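Peptidoglycan recognition protein 3 (PDB 4Z8I) probably cleaves the amide bond joining N-acetylmuramic acid to L-alanine in bacterial peptidoglycan, as a zinc-dependent amidase that also carries a chitin-binding domain. Local coordinates at residues Gly148-Leu152 with Asn153-Glu157; Ser101-Ser104 with Ser105-Gln109; Gly41-Thr44 with Ser45-Thr48. All coordinates share one frame; numbering follows the deposited sequence.

Contact 1. Residues Gly148-Leu152 with Asn153-Glu157; sequences GAHAL and NVNTE
N155 folds back over G148-L152, and its short side chain ties the turn between the two halves together. N155 CB passes 3.4 Å from the carbonyl oxygen G148 O. The next bond sets CG beside the backbone N and anti to the carbonyl carbon (chi1 -79°), which turns the amide back onto the preceding residues; N155 CG comes to 3.3 Å from G148 O. At the tip, ND2 lies next to CA of A149, whereas OD1 does the binding. It accepts the backbone N-H of H150, with H150 N at 3.0 Å from N155 OD1, and that of A151, with A151 N at 2.7 Å from the same oxygen. The two donors arrive from opposite faces of the amide plane, each tilted out of it. OD1 also stands over the centre of the H150 imidazole, 3.6 Å above the plane of that ring, with ring and amide planes 68° apart. The turn itself is closed by a backbone bond: V154 N donates to A151 O at 2.9 Å, and the methyls A151 CB and V154 CG1 meet at 3.6 Å. A water takes the N-H of G148 and donates to N155 O, a water-mediated link besides the direct bonds.

The segment belongs to the loop between strands 138-140 and 158-163, at the edge of the metal site. The H150 side chain is about 6 Å from the zinc ion, and its ND1 is hydrogen-bonded to H93, a zinc ligand; A151 touches H202, another ligand. By holding two consecutive backbone N-H groups with one oxygen, N155 probably steadies the peptide carrying H150, a second-shell residue, and so acts one layer further from the metal.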
ATOM      1  N   GLY A 148     -13.952   7.556   0.139  1.00 35.49           N
ATOM      2  CA  GLY A 148     -13.006   8.655   0.110  1.00 43.52           C
ATOM      3  C   GLY A 148     -13.482   9.822  -0.728  1.00 46.11           C
ATOM      4  O   GLY A 148     -14.545   9.770  -1.349  1.00 53.07           O
ATOM      5  N   ALA A 149     -12.686  10.886  -0.735  1.00 43.85           N
ATOM      6  CA  ALA A 149     -12.941  12.039  -1.584  1.00 31.20           C
ATOM      7  C   ALA A 149     -11.652  12.421  -2.300  1.00 37.68           C
ATOM      8  O   ALA A 149     -11.057  13.463  -2.021  1.00 55.15           O
ATOM      9  CB  ALA A 149     -13.461  13.200  -0.759  1.00 29.08           C
ATOM     10  N   HIS A 150     -11.228  11.566  -3.227  1.00 44.99           N
ATOM     11  CA  HIS A 150      -9.952  11.734  -3.915  1.00 42.40           C
ATOM     12  C   HIS A 150     -10.092  11.721  -5.436  1.00 37.59           C
ATOM     13  O   HIS A 150      -9.239  12.252  -6.147  1.00 36.30           O
ATOM     14  CB  HIS A 150      -8.969  10.646  -3.471  1.00 43.89           C
ATOM     15  CG  HIS A 150      -9.458   9.251  -3.719  1.00 52.34           C
ATOM     16  ND1 HIS A 150      -9.278   8.600  -4.920  1.00 51.08           N
ATOM     17  CD2 HIS A 150     -10.122   8.384  -2.918  1.00 54.69           C
ATOM     18  CE1 HIS A 150      -9.808   7.392  -4.849  1.00 50.38           C
ATOM     19  NE2 HIS A 150     -10.327   7.235  -3.644  1.00 55.77           N
ATOM     20  N   ALA A 151     -11.164  11.109  -5.932  1.00 37.77           N
ATOM     21  CA  ALA A 151     -11.412  11.038  -7.370  1.00 22.96           C
ATOM     22  C   ALA A 151     -12.898  10.855  -7.656  1.00 44.28           C
ATOM     23  O   ALA A 151     -13.444   9.761  -7.484  1.00 38.74           O
ATOM     24  CB  ALA A 151     -10.609   9.911  -7.991  1.00 39.23           C
ATOM     25  N   LEU A 152     -13.531  11.931  -8.117  1.00 36.60           N
ATOM     26  CA  LEU A 152     -14.987  12.021  -8.237  1.00 31.46           C
ATOM     27  C   LEU A 152     -15.644  10.867  -8.997  1.00 39.44           C
ATOM     28  O   LEU A 152     -16.660  10.326  -8.558  1.00 51.11           O
ATOM     29  CB  LEU A 152     -15.374  13.350  -8.892  1.00 49.79           C
ATOM     30  CG  LEU A 152     -16.773  13.888  -8.577  1.00 61.62           C
ATOM     31  CD1 LEU A 152     -16.758  14.692  -7.284  1.00 47.76           C
ATOM     32  CD2 LEU A 152     -17.330  14.717  -9.731  1.00 58.46           C
ATOM     33  N   ASN A 153     -15.066  10.497 -10.134  1.00 37.74           N
ATOM     34  CA  ASN A 153     -15.639   9.446 -10.972  1.00 36.77           C
ATOM     35  C   ASN A 153     -15.624   8.053 -10.337  1.00 53.43           C
ATOM     36  O   ASN A 153     -16.317   7.151 -10.809  1.00 62.17           O
ATOM     37  CB  ASN A 153     -14.918   9.392 -12.326  1.00 44.88           C
ATOM     38  CG  ASN A 153     -15.320  10.525 -13.257  1.00 61.71           C
ATOM     39  OD1 ASN A 153     -16.451  11.006 -13.216  1.00 76.11           O
ATOM     40  ND2 ASN A 153     -14.391  10.949 -14.108  1.00 43.88           N
ATOM     41  N   VAL A 154     -14.850   7.878  -9.267  1.00 44.47           N
ATOM     42  CA  VAL A 154     -14.518   6.536  -8.798  1.00 37.30           C
ATOM     43  C   VAL A 154     -14.434   6.398  -7.265  1.00 36.65           C
ATOM     44  O   VAL A 154     -14.063   5.341  -6.742  1.00 35.26           O
ATOM     45  CB  VAL A 154     -13.206   6.047  -9.482  1.00 48.67           C
ATOM     46  CG1 VAL A 154     -11.983   6.641  -8.803  1.00 33.83           C
ATOM     47  CG2 VAL A 154     -13.133   4.537  -9.510  1.00 76.02           C
ATOM     48  N   ASN A 155     -14.810   7.456  -6.550  1.00 36.92           N
ATOM     49  CA  ASN A 155     -14.779   7.452  -5.084  1.00 37.80           C
ATOM     50  C   ASN A 155     -15.537   6.293  -4.431  1.00 41.74           C
ATOM     51  O   ASN A 155     -15.104   5.752  -3.416  1.00 50.19           O
ATOM     52  CB  ASN A 155     -15.304   8.779  -4.528  1.00 41.50           C
ATOM     53  CG  ASN A 155     -14.282   9.892  -4.599  1.00 36.42           C
ATOM     54  OD1 ASN A 155     -13.078   9.642  -4.662  1.00 44.37           O
ATOM     55  ND2 ASN A 155     -14.756  11.131  -4.579  1.00 39.09           N
ATOM     56  N   THR A 156     -16.668   5.918  -5.017  1.00 40.48           N
ATOM     57  CA  THR A 156     -17.493   4.845  -4.468  1.00 47.35           C
ATOM     58  C   THR A 156     -16.972   3.458  -4.830  1.00 41.35           C
ATOM     59  O   THR A 156     -17.434   2.458  -4.286  1.00 43.58           O
ATOM     60  CB  THR A 156     -18.954   4.955  -4.947  1.00 47.32           C
ATOM     61  OG1 THR A 156     -19.012   4.747  -6.364  1.00 43.55           O
ATOM     62  CG2 THR A 156     -19.521   6.326  -4.618  1.00 49.29           C
ATOM     63  N   GLU A 157     -16.013   3.395  -5.746  1.00 35.72           N
ATOM     64  CA  GLU A 157     -15.537   2.108  -6.237  1.00 40.04           C
ATOM     65  C   GLU A 157     -14.060   1.879  -5.957  1.00 45.82           C
ATOM     66  O   GLU A 157     -13.466   0.946  -6.494  1.00 39.44           O
ATOM     67  CB  GLU A 157     -15.776   1.985  -7.745  1.00 59.16           C
ATOM     68  CG  GLU A 157     -17.191   1.617  -8.148  1.00 64.12           C
ATOM     69  CD  GLU A 157     -17.310   1.345  -9.638  1.00 85.75           C
ATOM     70  OE1 GLU A 157     -17.735   0.230 -10.009  1.00 81.24           O
ATOM     71  OE2 GLU A 157     -16.974   2.247 -10.437  1.00 94.94           O
TER
HETATM   72  O   HOH W   1     -12.927   6.097  -2.032  1.00 33.39           O
HETATM   73  O   HOH W   2     -18.004   8.054  -7.148  1.00 43.86           O

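Contact 2. Residues Ser101-Ser104 with Ser105-Gln109; sequences STQS and SCSLQ
T102 turns its hydroxyl over the first turn of helix 103-120, where OG1 meets the hydroxyl of S105. T102 is the N-cap of this helix, and its OG1 lies between the backbone N and the carbonyl carbon (chi1 59°), which brings it to the hydroxyls of S104 and S105. T102 OG1 and S105 OG share a hydrogen bond of 2.5 Å, a length to be read loosely at this resolution, and either may be the donor. T102 OG1 makes a second such bond to S104 OG, at 3.0 Å, so that three neighbouring hydroxyls form a small chain across the start of the helix.

The backbone bonds are the i to i+4 bonds of an alpha helix: C106 N donates to T102 O at 2.8 Å, and L108 N to S104 O, also at 2.8 Å. The carbonyl of Q103 is gripped twice by one residue, and Y139 OH makes a further, weak bond to it. S107 N reaches Q103 O at 2.9 Å from above the carbonyl plane, while S107 OG also donates to it. The hydroxyl gets there because OG is anti to the carbonyl carbon of S107 and beside its own N (chi1 -65°), the setting that lets a helical serine fold back on the carbonyl four residues earlier. The bond gives the hydroxyl of this buried serine a partner within the helix.

The inner side of the turn packs on strand 138-140, with C106 and S107 both touching Y139. C106 is also joined by a disulfide to C100, which ties the helix start to the loop leading into it. On that side the sulfur, C106 SG, lies 3.3 Å from T102 O, the carbonyl oxygen that already receives the N-H of C106.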
ATOM      1  N   SER A 101      10.523  12.431   5.714  1.00 49.14           N
ATOM      2  CA  SER A 101      11.472  11.329   5.839  1.00 56.31           C
ATOM      3  C   SER A 101      11.425  10.624   7.195  1.00 62.38           C
ATOM      4  O   SER A 101      12.056   9.584   7.383  1.00 48.81           O
ATOM      5  CB  SER A 101      12.889  11.834   5.559  1.00 46.48           C
ATOM      6  OG  SER A 101      13.829  10.778   5.623  1.00 76.45           O
ATOM      7  N   THR A 102      10.678  11.192   8.136  1.00 60.54           N
ATOM      8  CA  THR A 102      10.530  10.597   9.460  1.00 43.90           C
ATOM      9  C   THR A 102       9.058  10.439   9.807  1.00 45.46           C
ATOM     10  O   THR A 102       8.205  11.100   9.213  1.00 63.54           O
ATOM     11  CB  THR A 102      11.205  11.458  10.537  1.00 40.43           C
ATOM     12  OG1 THR A 102      10.630  12.770  10.532  1.00 63.95           O
ATOM     13  CG2 THR A 102      12.687  11.570  10.265  1.00 35.68           C
ATOM     14  N   GLN A 103       8.757   9.568  10.765  1.00 47.49           N
ATOM     15  CA  GLN A 103       7.376   9.375  11.187  1.00 43.25           C
ATOM     16  C   GLN A 103       6.800  10.666  11.755  1.00 41.89           C
ATOM     17  O   GLN A 103       5.614  10.936  11.606  1.00 43.29           O
ATOM     18  CB  GLN A 103       7.256   8.235  12.204  1.00 38.25           C
ATOM     19  CG  GLN A 103       5.825   7.976  12.673  1.00 41.71           C
ATOM     20  CD  GLN A 103       5.665   6.652  13.400  1.00 41.88           C
ATOM     21  OE1 GLN A 103       6.444   5.722  13.200  1.00 59.90           O
ATOM     22  NE2 GLN A 103       4.648   6.562  14.247  1.00 34.10           N
ATOM     23  N   SER A 104       7.647  11.470  12.390  1.00 45.40           N
ATOM     24  CA  SER A 104       7.202  12.733  12.966  1.00 38.67           C
ATOM     25  C   SER A 104       6.823  13.728  11.875  1.00 32.17           C
ATOM     26  O   SER A 104       5.713  14.267  11.868  1.00 43.95           O
ATOM     27  CB  SER A 104       8.290  13.324  13.860  1.00 37.44           C
ATOM     28  OG  SER A 104       9.434  13.665  13.100  1.00 63.85           O
ATOM     29  N   SER A 105       7.747  13.959  10.948  1.00 33.14           N
ATOM     30  CA  SER A 105       7.510  14.891   9.848  1.00 33.60           C
ATOM     31  C   SER A 105       6.381  14.427   8.921  1.00 38.46           C
ATOM     32  O   SER A 105       5.610  15.241   8.405  1.00 55.71           O
ATOM     33  CB  SER A 105       8.799  15.141   9.060  1.00 32.30           C
ATOM     34  OG  SER A 105       9.414  13.924   8.686  1.00 60.27           O
ATOM     35  N   CYS A 106       6.279  13.122   8.707  1.00 37.71           N
ATOM     36  CA  CYS A 106       5.191  12.600   7.889  1.00 39.75           C
ATOM     37  C   CYS A 106       3.859  12.710   8.621  1.00 34.56           C
ATOM     38  O   CYS A 106       2.822  12.955   8.006  1.00 45.73           O
ATOM     39  CB  CYS A 106       5.472  11.162   7.458  1.00 29.49           C
ATOM     40  SG  CYS A 106       6.775  11.020   6.210  1.00 50.14           S
ATOM     41  N   SER A 107       3.876  12.507   9.906  1.00 41.38           N
ATOM     42  CA  SER A 107       2.693  12.681  10.692  1.00 39.60           C
ATOM     43  C   SER A 107       2.245  14.112  10.691  1.00 40.25           C
ATOM     44  O   SER A 107       1.082  14.387  10.602  1.00 38.61           O
ATOM     45  CB  SER A 107       2.926  12.179  12.091  1.00 31.11           C
ATOM     46  OG  SER A 107       3.139  10.812  12.045  1.00 44.42           O
ATOM     47  N   LEU A 108       3.187  15.025  10.790  1.00 35.45           N
ATOM     48  CA  LEU A 108       2.862  16.417  10.701  1.00 46.86           C
ATOM     49  C   LEU A 108       2.296  16.710   9.344  1.00 45.90           C
ATOM     50  O   LEU A 108       1.339  17.409   9.232  1.00 42.79           O
ATOM     51  CB  LEU A 108       4.075  17.294  10.950  1.00 20.00           C
ATOM     52  CG  LEU A 108       3.816  18.787  10.800  1.00 20.00           C
ATOM     53  CD1 LEU A 108       3.453  19.213   9.413  1.00 20.00           C
ATOM     54  CD2 LEU A 108       2.835  19.317  11.778  1.00 20.00           C
ATOM     55  N   GLN A 109       2.883  16.147   8.314  1.00 35.30           N
ATOM     56  CA  GLN A 109       2.445  16.418   6.975  1.00 40.77           C
ATOM     57  C   GLN A 109       1.029  15.953   6.745  1.00 38.53           C
ATOM     58  O   GLN A 109       0.265  16.627   6.142  1.00 42.67           O
ATOM     59  CB  GLN A 109       3.402  15.810   5.976  1.00 25.36           C
ATOM     60  CG  GLN A 109       3.286  16.384   4.590  1.00 33.58           C
ATOM     61  CD  GLN A 109       3.211  17.877   4.577  1.00 42.88           C
ATOM     62  OE1 GLN A 109       3.934  18.538   5.255  1.00 47.60           O
ATOM     63  NE2 GLN A 109       2.344  18.402   3.794  1.00 42.51           N
TER

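Contact 3. Residues Gly41-Thr44 with Ser45-Thr48; sequences GRET and SHCT
H46 and E43 lie side by side and point the same way, their ring and carboxylate planes 38° apart. The aliphatic part of the glutamate runs past the rim of the imidazole, with E43 CB 3.3 Å from H46 ND1. That nitrogen accepts the backbone N-H of E43, E43 N standing 3.0 Å from H46 ND1 and slightly out of the ring plane. The ring is put there by its first torsion, CG anti to the carbonyl carbon and beside the backbone N (chi1 -60°). One face of the imidazole is covered by G41: its CA sits 3.9 Å from the centroid of the H46 ring and 13° off the normal, a CH-pi contact. The opposite face has S45 OG, displaced toward the rim.

This turn leads from strand 40-41 of a small three-stranded antiparallel sheet into the short helix 44-48. With its closely spaced cysteines and C47 linked by a disulfide to C33, the region is consistent with a hevein-like chitin-binding module. R42 adds a salt bridge from NE to D31. Replacing H46 with an alanine would probably leave the N-H of E43 without its acceptor and strip G41 CA of the ring it rests on.

Further along, T44 and T48 cross obliquely, T44 CG2 and T48 CG2 lying 3.7 Å apart. T44 O takes three donors: C47 N at 3.1 Å, T48 N, and the hydroxyl T48 OG1 at 2.9 Å. C47 N and T48 OG1 come from above the carbonyl plane, T48 N nearly along the C=O axis.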
ATOM      1  N   GLY A  41       5.238 -22.779  -1.040  1.00 55.60           N
ATOM      2  CA  GLY A  41       3.899 -23.333  -1.129  1.00 58.42           C
ATOM      3  C   GLY A  41       2.875 -22.518  -0.361  1.00 50.96           C
ATOM      4  O   GLY A  41       3.209 -21.484   0.217  1.00 48.54           O
ATOM      5  N   ARG A  42       1.633 -22.997  -0.337  1.00 49.90           N
ATOM      6  CA  ARG A  42       0.521 -22.239   0.233  1.00 33.69           C
ATOM      7  C   ARG A  42      -0.238 -23.011   1.307  1.00 48.97           C
ATOM      8  O   ARG A  42      -0.997 -22.426   2.082  1.00 61.51           O
ATOM      9  CB  ARG A  42      -0.461 -21.851  -0.873  1.00 35.55           C
ATOM     10  CG  ARG A  42      -1.208 -23.041  -1.459  1.00 28.61           C
ATOM     11  CD  ARG A  42      -2.113 -22.650  -2.617  1.00 39.69           C
ATOM     12  NE  ARG A  42      -1.366 -22.274  -3.813  1.00 42.37           N
ATOM     13  CZ  ARG A  42      -1.933 -21.944  -4.968  1.00 52.05           C
ATOM     14  NH1 ARG A  42      -1.183 -21.613  -6.011  1.00 40.62           N
ATOM     15  NH2 ARG A  42      -3.254 -21.949  -5.080  1.00 47.40           N
ATOM     16  N   GLU A  43      -0.046 -24.325   1.345  1.00 44.15           N
ATOM     17  CA  GLU A  43      -0.839 -25.172   2.230  1.00 40.75           C
ATOM     18  C   GLU A  43      -0.351 -25.110   3.673  1.00 57.68           C
ATOM     19  O   GLU A  43       0.758 -24.650   3.944  1.00 64.44           O
ATOM     20  CB  GLU A  43      -0.846 -26.622   1.731  1.00 39.92           C
ATOM     21  CG  GLU A  43      -1.256 -26.795   0.271  1.00 53.51           C
ATOM     22  CD  GLU A  43      -2.736 -26.547   0.026  1.00 60.69           C
ATOM     23  OE1 GLU A  43      -3.488 -26.358   1.005  1.00 58.81           O
ATOM     24  OE2 GLU A  43      -3.149 -26.547  -1.154  1.00 66.86           O
ATOM     25  N   THR A  44      -1.195 -25.577   4.591  1.00 59.38           N
ATOM     26  CA  THR A  44      -0.886 -25.591   6.021  1.00 64.98           C
ATOM     27  C   THR A  44       0.403 -26.358   6.312  1.00 53.77           C
ATOM     28  O   THR A  44       1.187 -25.971   7.179  1.00 60.64           O
ATOM     29  CB  THR A  44      -2.058 -26.198   6.826  1.00 77.34           C
ATOM     30  OG1 THR A  44      -3.246 -25.435   6.585  1.00 83.52           O
ATOM     31  CG2 THR A  44      -1.763 -26.196   8.317  1.00 72.04           C
ATOM     32  N   SER A  45       0.624 -27.436   5.567  1.00 52.16           N
ATOM     33  CA  SER A  45       1.836 -28.235   5.706  1.00 45.03           C
ATOM     34  C   SER A  45       3.092 -27.432   5.369  1.00 52.24           C
ATOM     35  O   SER A  45       4.159 -27.669   5.932  1.00 62.61           O
ATOM     36  CB  SER A  45       1.759 -29.470   4.809  1.00 50.86           C
ATOM     37  OG  SER A  45       1.765 -29.106   3.438  1.00 58.26           O
ATOM     38  N   HIS A  46       2.961 -26.485   4.444  1.00 59.13           N
ATOM     39  CA  HIS A  46       4.084 -25.645   4.042  1.00 53.17           C
ATOM     40  C   HIS A  46       4.370 -24.560   5.076  1.00 58.40           C
ATOM     41  O   HIS A  46       5.469 -24.009   5.117  1.00 52.29           O
ATOM     42  CB  HIS A  46       3.805 -24.982   2.688  1.00 51.32           C
ATOM     43  CG  HIS A  46       3.569 -25.947   1.570  1.00 36.64           C
ATOM     44  ND1 HIS A  46       2.315 -26.201   1.059  1.00 42.82           N
ATOM     45  CD2 HIS A  46       4.427 -26.715   0.856  1.00 39.24           C
ATOM     46  CE1 HIS A  46       2.409 -27.086   0.083  1.00 41.40           C
ATOM     47  NE2 HIS A  46       3.680 -27.415  -0.060  1.00 38.66           N
ATOM     48  N   CYS A  47       3.378 -24.253   5.906  1.00 70.03           N
ATOM     49  CA  CYS A  47       3.453 -23.086   6.782  1.00 61.39           C
ATOM     50  C   CYS A  47       3.663 -23.416   8.258  1.00 59.40           C
ATOM     51  O   CYS A  47       4.166 -22.583   9.011  1.00 56.82           O
ATOM     52  CB  CYS A  47       2.192 -22.234   6.633  1.00 54.28           C
ATOM     53  SG  CYS A  47       1.838 -21.695   4.944  1.00 63.32           S
ATOM     54  N   THR A  48       3.280 -24.623   8.669  1.00 60.14           N
ATOM     55  CA  THR A  48       3.258 -24.966  10.091  1.00 51.03           C
ATOM     56  C   THR A  48       4.254 -26.040  10.526  1.00 58.17           C
ATOM     57  O   THR A  48       4.272 -26.422  11.697  1.00 70.79           O
ATOM     58  CB  THR A  48       1.854 -25.410  10.542  1.00 55.25           C
ATOM     59  OG1 THR A  48       1.527 -26.669   9.940  1.00 57.74           O
ATOM     60  CG2 THR A  48       0.828 -24.379  10.141  1.00 44.44           C
TER

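Overall arrangement
Along the chain contact 3 comes first, then contact 2, then contact 1, and none touches another. Contacts 1 and 2 share the amidase domain, their centres about 26 Å apart: contact 2 starts helix 103-120, whose first turns lie against strand 138-140 of the six-stranded mixed sheet, and contact 1 belongs to the loop between that strand and strand 158-163, beside the zinc ion. Contact 3 is about 38 Å from each, centre to centre, on the other side of the chain's centre, in a separate small disulfide-rich region with its own three-stranded sheet. The separation fits a two-part protein in which a probable chitin-binding module is fused to a zinc amidase.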